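Local coordinates for DNA alpha-glucosyltransferase (PDB 1XV5), which belongs to the GT-B clan of glycosyltransferases, comes from bacteriophage T4 and holds uridine-5'-diphosphate in a pocket of its fold, at residues 117-122 with 148-153; 190-195 with 369-374; 330-333 with 338-341. One frame throughout, in Å; residues are numbered along the deposited sequence.

Interaction 1 (117-122 with 148-153); sequences HSVLSL and NKVLMK
Leu122 and Leu151 meet with their isobutyl groups set at a slant, one branch of Leu122 lying against the forked end of Leu151. CD1 of Leu122 lies 3.9 Å from CD1 of Leu151, while the other methyl of Leu151, CD2, approaches the stem of its partner, 3.8 Å from Leu122 CB. Both CG atoms sit beside their own backbone N; on Leu151 this torsion (chi1 -74°), with chi2 near 65°, turns both methyls toward Leu122. Val119 adds a looser apolar flank: its CG1 is 4.3 Å from Val150 CG1 and equally far from CD1 of Leu151. The two helical pieces follow neighbouring strands, 109-114 and 137-140, of the parallel sheet in the first Rossmann-like domain, so the contact packs successive strand-to-helix connections together. Ser118 is the N-cap of helix 119-122; its OG accepts from Leu120 N at 3.1 Å and braces the turn that presents Val119 and Leu122 on one side. Val119 N is taken by Asp146 OD1 at the start of helix 146-155. Leu128 of helix 128-134 also packs on Leu151, while Phe147 and Asp146 touch Leu122.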
loop_
_atom_site.group_PDB
_atom_site.type_symbol
_atom_site.label_atom_id
_atom_site.label_comp_id
_atom_site.label_asym_id
_atom_site.label_seq_id
_atom_site.Cartn_x
_atom_site.Cartn_y
_atom_site.Cartn_z
ATOM N N HIS A 117 5.282 -5.360 -6.885
ATOM C CA HIS A 117 6.704 -5.167 -7.152
ATOM C C HIS A 117 7.493 -6.336 -7.743
ATOM O O HIS A 117 7.874 -6.307 -8.911
ATOM C CB HIS A 117 7.384 -4.711 -5.859
ATOM C CG HIS A 117 6.716 -3.538 -5.210
ATOM N ND1 HIS A 117 6.769 -2.265 -5.737
ATOM C CD2 HIS A 117 5.955 -3.452 -4.093
ATOM C CE1 HIS A 117 6.069 -1.446 -4.972
ATOM N NE2 HIS A 117 5.564 -2.142 -3.967
ATOM N N SER A 118 7.754 -7.347 -6.924
ATOM C CA SER A 118 8.536 -8.508 -7.341
ATOM C C SER A 118 7.871 -9.413 -8.371
ATOM O O SER A 118 6.646 -9.487 -8.455
ATOM C CB SER A 118 8.904 -9.345 -6.113
ATOM O OG SER A 118 9.539 -10.552 -6.495
ATOM N N VAL A 119 8.697 -10.109 -9.149
ATOM C CA VAL A 119 8.201 -11.040 -10.155
ATOM C C VAL A 119 7.405 -12.147 -9.471
ATOM O O VAL A 119 6.459 -12.685 -10.046
ATOM C CB VAL A 119 9.359 -11.696 -10.951
ATOM C CG1 VAL A 119 10.018 -10.673 -11.852
ATOM C CG2 VAL A 119 10.383 -12.293 -9.991
ATOM N N LEU A 120 7.793 -12.482 -8.242
ATOM C CA LEU A 120 7.117 -13.526 -7.478
ATOM C C LEU A 120 5.633 -13.202 -7.411
ATOM O O LEU A 120 4.787 -14.059 -7.663
ATOM C CB LEU A 120 7.701 -13.614 -6.061
ATOM C CG LEU A 120 7.298 -14.802 -5.173
ATOM C CD1 LEU A 120 8.168 -14.814 -3.926
ATOM C CD2 LEU A 120 5.827 -14.719 -4.791
ATOM N N SER A 121 5.321 -11.958 -7.071
ATOM C CA SER A 121 3.935 -11.532 -6.987
ATOM C C SER A 121 3.341 -11.418 -8.385
ATOM O O SER A 121 2.266 -11.947 -8.659
ATOM C CB SER A 121 3.837 -10.174 -6.284
ATOM O OG SER A 121 4.329 -10.247 -4.958
ATOM N N LEU A 122 4.058 -10.729 -9.266
ATOM C CA LEU A 122 3.604 -10.508 -10.632
ATOM C C LEU A 122 3.209 -11.763 -11.402
ATOM O O LEU A 122 2.269 -11.730 -12.197
ATOM C CB LEU A 122 4.674 -9.743 -11.416
ATOM C CG LEU A 122 4.980 -8.340 -10.883
ATOM C CD1 LEU A 122 6.106 -7.712 -11.686
ATOM C CD2 LEU A 122 3.725 -7.484 -10.962
ATOM N N ASN A 148 8.334 -3.491 -15.473
ATOM C CA ASN A 148 8.894 -2.760 -16.610
ATOM C C ASN A 148 10.053 -3.472 -17.304
ATOM O O ASN A 148 10.077 -3.594 -18.531
ATOM C CB ASN A 148 9.391 -1.375 -16.166
ATOM C CG ASN A 148 8.268 -0.376 -15.965
ATOM O OD1 ASN A 148 7.315 -0.631 -15.232
ATOM N ND2 ASN A 148 8.386 0.785 -16.611
ATOM N N LYS A 149 11.013 -3.940 -16.513
ATOM C CA LYS A 149 12.209 -4.578 -17.051
ATOM C C LYS A 149 12.146 -6.064 -17.371
ATOM O O LYS A 149 12.950 -6.558 -18.162
ATOM C CB LYS A 149 13.386 -4.316 -16.109
ATOM C CG LYS A 149 13.693 -2.836 -15.902
ATOM C CD LYS A 149 14.016 -2.147 -17.223
ATOM C CE LYS A 149 14.372 -0.685 -17.016
ATOM N NZ LYS A 149 14.759 -0.024 -18.292
ATOM N N VAL A 150 11.208 -6.786 -16.776
ATOM C CA VAL A 150 11.120 -8.213 -17.044
ATOM C C VAL A 150 9.886 -8.610 -17.846
ATOM O O VAL A 150 10.006 -9.098 -18.969
ATOM C CB VAL A 150 11.160 -9.028 -15.728
ATOM C CG1 VAL A 150 11.117 -10.517 -16.034
ATOM C CG2 VAL A 150 12.427 -8.694 -14.952
ATOM N N LEU A 151 8.703 -8.394 -17.281
ATOM C CA LEU A 151 7.469 -8.765 -17.965
ATOM C C LEU A 151 7.211 -8.012 -19.265
ATOM O O LEU A 151 6.893 -8.624 -20.284
ATOM C CB LEU A 151 6.268 -8.606 -17.024
ATOM C CG LEU A 151 6.123 -9.668 -15.928
ATOM C CD1 LEU A 151 7.288 -9.573 -14.956
ATOM C CD2 LEU A 151 4.807 -9.469 -15.193
ATOM N N MET A 152 7.345 -6.690 -19.237
ATOM C CA MET A 152 7.113 -5.887 -20.432
ATOM C C MET A 152 8.020 -6.287 -21.589
ATOM O O MET A 152 7.577 -6.367 -22.737
ATOM C CB MET A 152 7.304 -4.400 -20.124
ATOM C CG MET A 152 6.141 -3.761 -19.377
ATOM S SD MET A 152 4.584 -3.867 -20.292
ATOM C CE MET A 152 4.902 -2.722 -21.637
ATOM N N LYS A 153 9.290 -6.535 -21.292
ATOM C CA LYS A 153 10.232 -6.922 -22.331
ATOM C C LYS A 153 9.979 -8.356 -22.771
ATOM O O LYS A 153 10.402 -8.767 -23.850
ATOM C CB LYS A 153 11.670 -6.756 -21.833
ATOM C CG LYS A 153 12.030 -5.303 -21.554
ATOM C CD LYS A 153 13.515 -5.109 -21.304
ATOM C CE LYS A 153 13.839 -3.630 -21.141
ATOM N NZ LYS A 153 15.298 -3.378 -20.983
#

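Interaction 2 (190-195 with 369-374); sequences KDVSEI and ALYDRE
Tyr371 is the first residue of 369-374 to meet the loop 190-195, and its ring lies against two aliphatic side chains. With CG anti to the backbone N (chi1 -176°), the ring extends from helix 368-386 toward the loop. CG2 of Val192 touches the inner part of the ring, 3.8 Å from Tyr371 CD2, and CD1 of Ile195 the outer part, 3.6 Å from Tyr371 CE2. The hydroxyl, which also rests against CD1 and CG2 of Ile195, is hydrogen-bonded to Gly289 O, which anchors the phenol at its far end. The loop leads from helix 181-188 into strand 199-203 of the second parallel sheet, so the long helix near the C-terminus packs here on the entry to that domain. Asp372 comes next, and its OD1 stands 3.8 Å from Val192 CG1. A water bridges the same oxygen, 2.6 Å from Asp372 OD1, to the backbone, where it accepts from Val192 N at 2.9 Å; OD2 is salt-bridged to Arg375, which also donates to Lys190 O. Behind Val192 an Asx turn stiffens the loop: Asp191 OD1 accepts from Ser193 N at 3.0 Å and from Ser193 OG at 2.9 Å, the two donors arriving from opposite faces of the carboxylate.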
loop_
_atom_site.group_PDB
_atom_site.type_symbol
_atom_site.label_atom_id
_atom_site.label_comp_id
_atom_site.label_asym_id
_atom_site.label_seq_id
_atom_site.Cartn_x
_atom_site.Cartn_y
_atom_site.Cartn_z
ATOM N N LYS A 190 -4.497 13.607 17.336
ATOM C CA LYS A 190 -4.698 13.776 18.771
ATOM C C LYS A 190 -3.801 14.870 19.330
ATOM O O LYS A 190 -2.766 15.191 18.749
ATOM C CB LYS A 190 -4.368 12.474 19.510
ATOM C CG LYS A 190 -5.213 11.273 19.121
ATOM C CD LYS A 190 -6.638 11.407 19.632
ATOM C CE LYS A 190 -7.466 10.169 19.301
ATOM N NZ LYS A 190 -7.607 9.975 17.832
ATOM N N ASP A 191 -4.200 15.439 20.462
ATOM C CA ASP A 191 -3.378 16.450 21.108
ATOM C C ASP A 191 -2.216 15.638 21.676
ATOM O O ASP A 191 -2.402 14.481 22.062
ATOM C CB ASP A 191 -4.149 17.140 22.237
ATOM C CG ASP A 191 -3.347 18.253 22.895
ATOM O OD1 ASP A 191 -2.574 17.971 23.838
ATOM O OD2 ASP A 191 -3.482 19.417 22.459
ATOM N N VAL A 192 -1.029 16.232 21.725
ATOM C CA VAL A 192 0.148 15.522 22.218
ATOM C C VAL A 192 -0.024 14.927 23.619
ATOM O O VAL A 192 0.564 13.891 23.937
ATOM C CB VAL A 192 1.410 16.435 22.182
ATOM C CG1 VAL A 192 1.279 17.571 23.185
ATOM C CG2 VAL A 192 2.663 15.607 22.455
ATOM N N SER A 193 -0.852 15.557 24.447
ATOM C CA SER A 193 -1.076 15.069 25.809
ATOM C C SER A 193 -1.801 13.726 25.846
ATOM O O SER A 193 -1.769 13.028 26.858
ATOM C CB SER A 193 -1.881 16.097 26.610
ATOM O OG SER A 193 -3.193 16.227 26.087
ATOM N N GLU A 194 -2.451 13.371 24.742
ATOM C CA GLU A 194 -3.204 12.122 24.642
ATOM C C GLU A 194 -2.357 10.952 24.148
ATOM O O GLU A 194 -2.830 9.817 24.100
ATOM C CB GLU A 194 -4.377 12.295 23.669
ATOM C CG GLU A 194 -5.457 13.272 24.095
ATOM C CD GLU A 194 -6.530 13.434 23.026
ATOM O OE1 GLU A 194 -6.343 14.254 22.099
ATOM O OE2 GLU A 194 -7.553 12.725 23.103
ATOM N N ILE A 195 -1.113 11.227 23.778
ATOM C CA ILE A 195 -0.236 10.193 23.233
ATOM C C ILE A 195 0.640 9.467 24.253
ATOM O O ILE A 195 1.305 10.096 25.073
ATOM C CB ILE A 195 0.669 10.794 22.132
ATOM C CG1 ILE A 195 -0.200 11.305 20.979
ATOM C CG2 ILE A 195 1.665 9.748 21.631
ATOM C CD1 ILE A 195 0.579 12.004 19.890
ATOM N N ALA A 369 6.851 19.557 23.187
ATOM C CA ALA A 369 6.887 20.648 22.213
ATOM C C ALA A 369 7.674 20.237 20.973
ATOM O O ALA A 369 7.255 20.504 19.845
ATOM C CB ALA A 369 7.500 21.899 22.836
ATOM N N LEU A 370 8.819 19.595 21.190
ATOM C CA LEU A 370 9.660 19.123 20.100
ATOM C C LEU A 370 8.879 18.066 19.323
ATOM O O LEU A 370 8.827 18.087 18.091
ATOM C CB LEU A 370 10.948 18.510 20.659
ATOM C CG LEU A 370 11.909 17.838 19.674
ATOM C CD1 LEU A 370 12.356 18.836 18.613
ATOM C CD2 LEU A 370 13.110 17.285 20.437
ATOM N N TYR A 371 8.272 17.143 20.065
ATOM C CA TYR A 371 7.480 16.067 19.478
ATOM C C TYR A 371 6.465 16.665 18.510
ATOM O O TYR A 371 6.345 16.229 17.360
ATOM C CB TYR A 371 6.737 15.303 20.583
ATOM C CG TYR A 371 5.951 14.098 20.097
ATOM C CD1 TYR A 371 6.503 12.818 20.134
ATOM C CD2 TYR A 371 4.667 14.245 19.575
ATOM C CE1 TYR A 371 5.795 11.707 19.659
ATOM C CE2 TYR A 371 3.951 13.147 19.098
ATOM C CZ TYR A 371 4.518 11.882 19.142
ATOM O OH TYR A 371 3.812 10.798 18.670
ATOM N N ASP A 372 5.735 17.673 18.984
ATOM C CA ASP A 372 4.718 18.331 18.171
ATOM C C ASP A 372 5.310 18.972 16.922
ATOM O O ASP A 372 4.769 18.821 15.824
ATOM C CB ASP A 372 3.979 19.384 19.004
ATOM C CG ASP A 372 2.501 19.070 19.161
ATOM O OD1 ASP A 372 1.861 19.668 20.049
ATOM O OD2 ASP A 372 1.974 18.236 18.392
ATOM N N ARG A 373 6.420 19.688 17.080
ATOM C CA ARG A 373 7.049 20.323 15.929
ATOM C C ARG A 373 7.455 19.276 14.903
ATOM O O ARG A 373 7.232 19.449 13.708
ATOM C CB ARG A 373 8.293 21.122 16.340
ATOM C CG ARG A 373 7.996 22.382 17.140
ATOM C CD ARG A 373 9.206 23.315 17.161
ATOM N NE ARG A 373 10.342 22.752 17.892
ATOM C CZ ARG A 373 10.443 22.728 19.218
ATOM N NH1 ARG A 373 9.478 23.237 19.971
ATOM N NH2 ARG A 373 11.515 22.196 19.793
ATOM N N GLU A 374 8.043 18.182 15.376
ATOM C CA GLU A 374 8.497 17.136 14.470
ATOM C C GLU A 374 7.373 16.466 13.691
ATOM O O GLU A 374 7.502 16.257 12.484
ATOM C CB GLU A 374 9.313 16.091 15.232
ATOM C CG GLU A 374 10.619 16.651 15.788
ATOM C CD GLU A 374 11.499 17.266 14.708
ATOM O OE1 GLU A 374 11.899 16.538 13.773
ATOM O OE2 GLU A 374 11.793 18.478 14.793
HETATM O O HOH W 1 -0.624 18.858 20.460
#

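Interaction 3 (330-333 with 338-341); sequences LKFR and PLTS. With EDO (1,2-ethanediol), chain F.
Leu330 O is approached by two neighbouring groups of the opposing segment. Leu339 N donates to it at 3.1 Å, a moderately bent bond (146° at the hydrogen) whose donor is tilted 29° from the carbonyl plane, and Pro338 CA comes to 3.3 Å of the same Leu330 O in a CA-H...O contact. Lys331 and Pro338 thus form a single beta bridge rather than a run of strand pairing. Beside this bridge Leu339 spreads its two methyls over different residues. CD1 crosses the side chain of Leu330, 3.7 Å from Leu330 CB, whereas CD2 lies over the backbone, 3.6 Å from Phe332 N. The ring of Phe332, with CG anti to the backbone N (chi1 -170°), runs on past Leu339 to stack on Phe381 of helix 368-386 and meets His342 edge-to-face. The segment 338-341 folds into a 3-10 turn in which Pro338 O is gripped twice, by Ser341 N at 3.0 Å and by Ser341 OG at 2.6 Å, the hydroxyl bond lying in the carbonyl plane. NH2 of Arg333 donates at 2.9 Å to O1 of a 1,2-ethanediol, probably from the crystallisation liquor, at the edge of the guanidinium, and also to Gln384 O, while Phe390 makes a cation-pi contact. The contact therefore closes a short loop between helix 324-329 and strand 347-349 with a single backbone hydrogen bond, backed by the buried side chain of Leu339 and pinned to helix 368-386 by aromatic stacking.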
loop_
_atom_site.group_PDB
_atom_site.type_symbol
_atom_site.label_atom_id
_atom_site.label_comp_id
_atom_site.label_asym_id
_atom_site.label_seq_id
_atom_site.Cartn_x
_atom_site.Cartn_y
_atom_site.Cartn_z
ATOM N N LEU A 330 14.117 6.735 -2.385
ATOM C CA LEU A 330 12.913 7.367 -2.914
ATOM C C LEU A 330 13.148 8.855 -3.134
ATOM O O LEU A 330 13.893 9.486 -2.389
ATOM C CB LEU A 330 11.736 7.173 -1.953
ATOM C CG LEU A 330 11.094 5.784 -1.943
ATOM C CD1 LEU A 330 10.076 5.708 -0.824
ATOM C CD2 LEU A 330 10.437 5.513 -3.297
ATOM N N LYS A 331 12.498 9.404 -4.157
ATOM C CA LYS A 331 12.629 10.816 -4.484
ATOM C C LYS A 331 11.353 11.605 -4.187
ATOM O O LYS A 331 10.247 11.173 -4.513
ATOM C CB LYS A 331 12.998 10.984 -5.959
ATOM C CG LYS A 331 14.346 10.393 -6.340
ATOM C CD LYS A 331 14.696 10.735 -7.779
ATOM C CE LYS A 331 16.023 10.129 -8.200
ATOM N NZ LYS A 331 15.949 8.647 -8.336
ATOM N N PHE A 332 11.537 12.771 -3.576
ATOM C CA PHE A 332 10.448 13.674 -3.202
ATOM C C PHE A 332 9.692 14.118 -4.455
ATOM O O PHE A 332 10.295 14.522 -5.445
ATOM C CB PHE A 332 11.062 14.879 -2.471
ATOM C CG PHE A 332 10.068 15.795 -1.810
ATOM C CD1 PHE A 332 8.848 15.321 -1.332
ATOM C CD2 PHE A 332 10.395 17.129 -1.594
ATOM C CE1 PHE A 332 7.972 16.165 -0.642
ATOM C CE2 PHE A 332 9.535 17.981 -0.909
ATOM C CZ PHE A 332 8.317 17.499 -0.429
ATOM N N ARG A 333 8.366 14.037 -4.413
ATOM C CA ARG A 333 7.546 14.424 -5.561
ATOM C C ARG A 333 7.815 15.863 -6.002
ATOM O O ARG A 333 7.835 16.169 -7.196
ATOM C CB ARG A 333 6.062 14.281 -5.211
ATOM C CG ARG A 333 5.098 14.492 -6.388
ATOM C CD ARG A 333 3.649 14.587 -5.900
ATOM N NE ARG A 333 3.465 15.753 -5.038
ATOM C CZ ARG A 333 3.277 16.992 -5.479
ATOM N NH1 ARG A 333 3.229 17.238 -6.784
ATOM N NH2 ARG A 333 3.175 17.992 -4.616
ATOM N N PRO A 338 16.311 12.972 -2.632
ATOM C CA PRO A 338 16.047 11.874 -1.690
ATOM C C PRO A 338 15.194 12.332 -0.506
ATOM O O PRO A 338 15.364 13.443 -0.006
ATOM C CB PRO A 338 17.450 11.447 -1.257
ATOM C CG PRO A 338 18.293 11.771 -2.470
ATOM C CD PRO A 338 17.757 13.126 -2.874
ATOM N N LEU A 339 14.280 11.479 -0.050
ATOM C CA LEU A 339 13.424 11.839 1.074
ATOM C C LEU A 339 14.255 12.143 2.320
ATOM O O LEU A 339 13.891 13.004 3.116
ATOM C CB LEU A 339 12.435 10.713 1.379
ATOM C CG LEU A 339 11.515 10.248 0.249
ATOM C CD1 LEU A 339 10.521 9.230 0.822
ATOM C CD2 LEU A 339 10.766 11.428 -0.354
ATOM N N THR A 340 15.374 11.441 2.478
ATOM C CA THR A 340 16.250 11.642 3.632
ATOM C C THR A 340 16.984 12.988 3.636
ATOM O O THR A 340 17.548 13.386 4.657
ATOM C CB THR A 340 17.313 10.518 3.730
ATOM O OG1 THR A 340 17.859 10.261 2.430
ATOM C CG2 THR A 340 16.701 9.240 4.292
ATOM N N SER A 341 16.975 13.693 2.508
ATOM C CA SER A 341 17.668 14.977 2.427
ATOM C C SER A 341 16.866 16.139 3.003
ATOM O O SER A 341 17.287 17.292 2.913
ATOM C CB SER A 341 18.033 15.291 0.972
ATOM O OG SER A 341 16.873 15.506 0.185
HETATM C C1 EDO F . 2.503 21.006 -6.297
HETATM O O1 EDO F . 3.726 20.609 -5.655
HETATM C C2 EDO F . 2.197 20.145 -7.529
HETATM O O2 EDO F . 3.124 20.392 -8.599
#

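In the fold
The three contacts span the two parallel-sheet domains of a GT-B fold. Interaction 1 comes first along the chain and lies in the N-terminal domain, between helices that follow strands 109-114 and 137-140; interaction 2 joins a loop entering the second sheet to helix 368-386, with interaction 3 nested inside the chain it closes. Interactions 1 and 2 lie on opposite sides of the chain's centre, their centres 42 Å apart. Interaction 3 is intermediate, centred 24 Å from the first and 25 Å from the second. Helix 368-386 links the latter two, supplying Tyr371 to one and Phe381 to the other. The side chains of Leu122 and Leu330 are about 12 and 11 Å from the bound UDP.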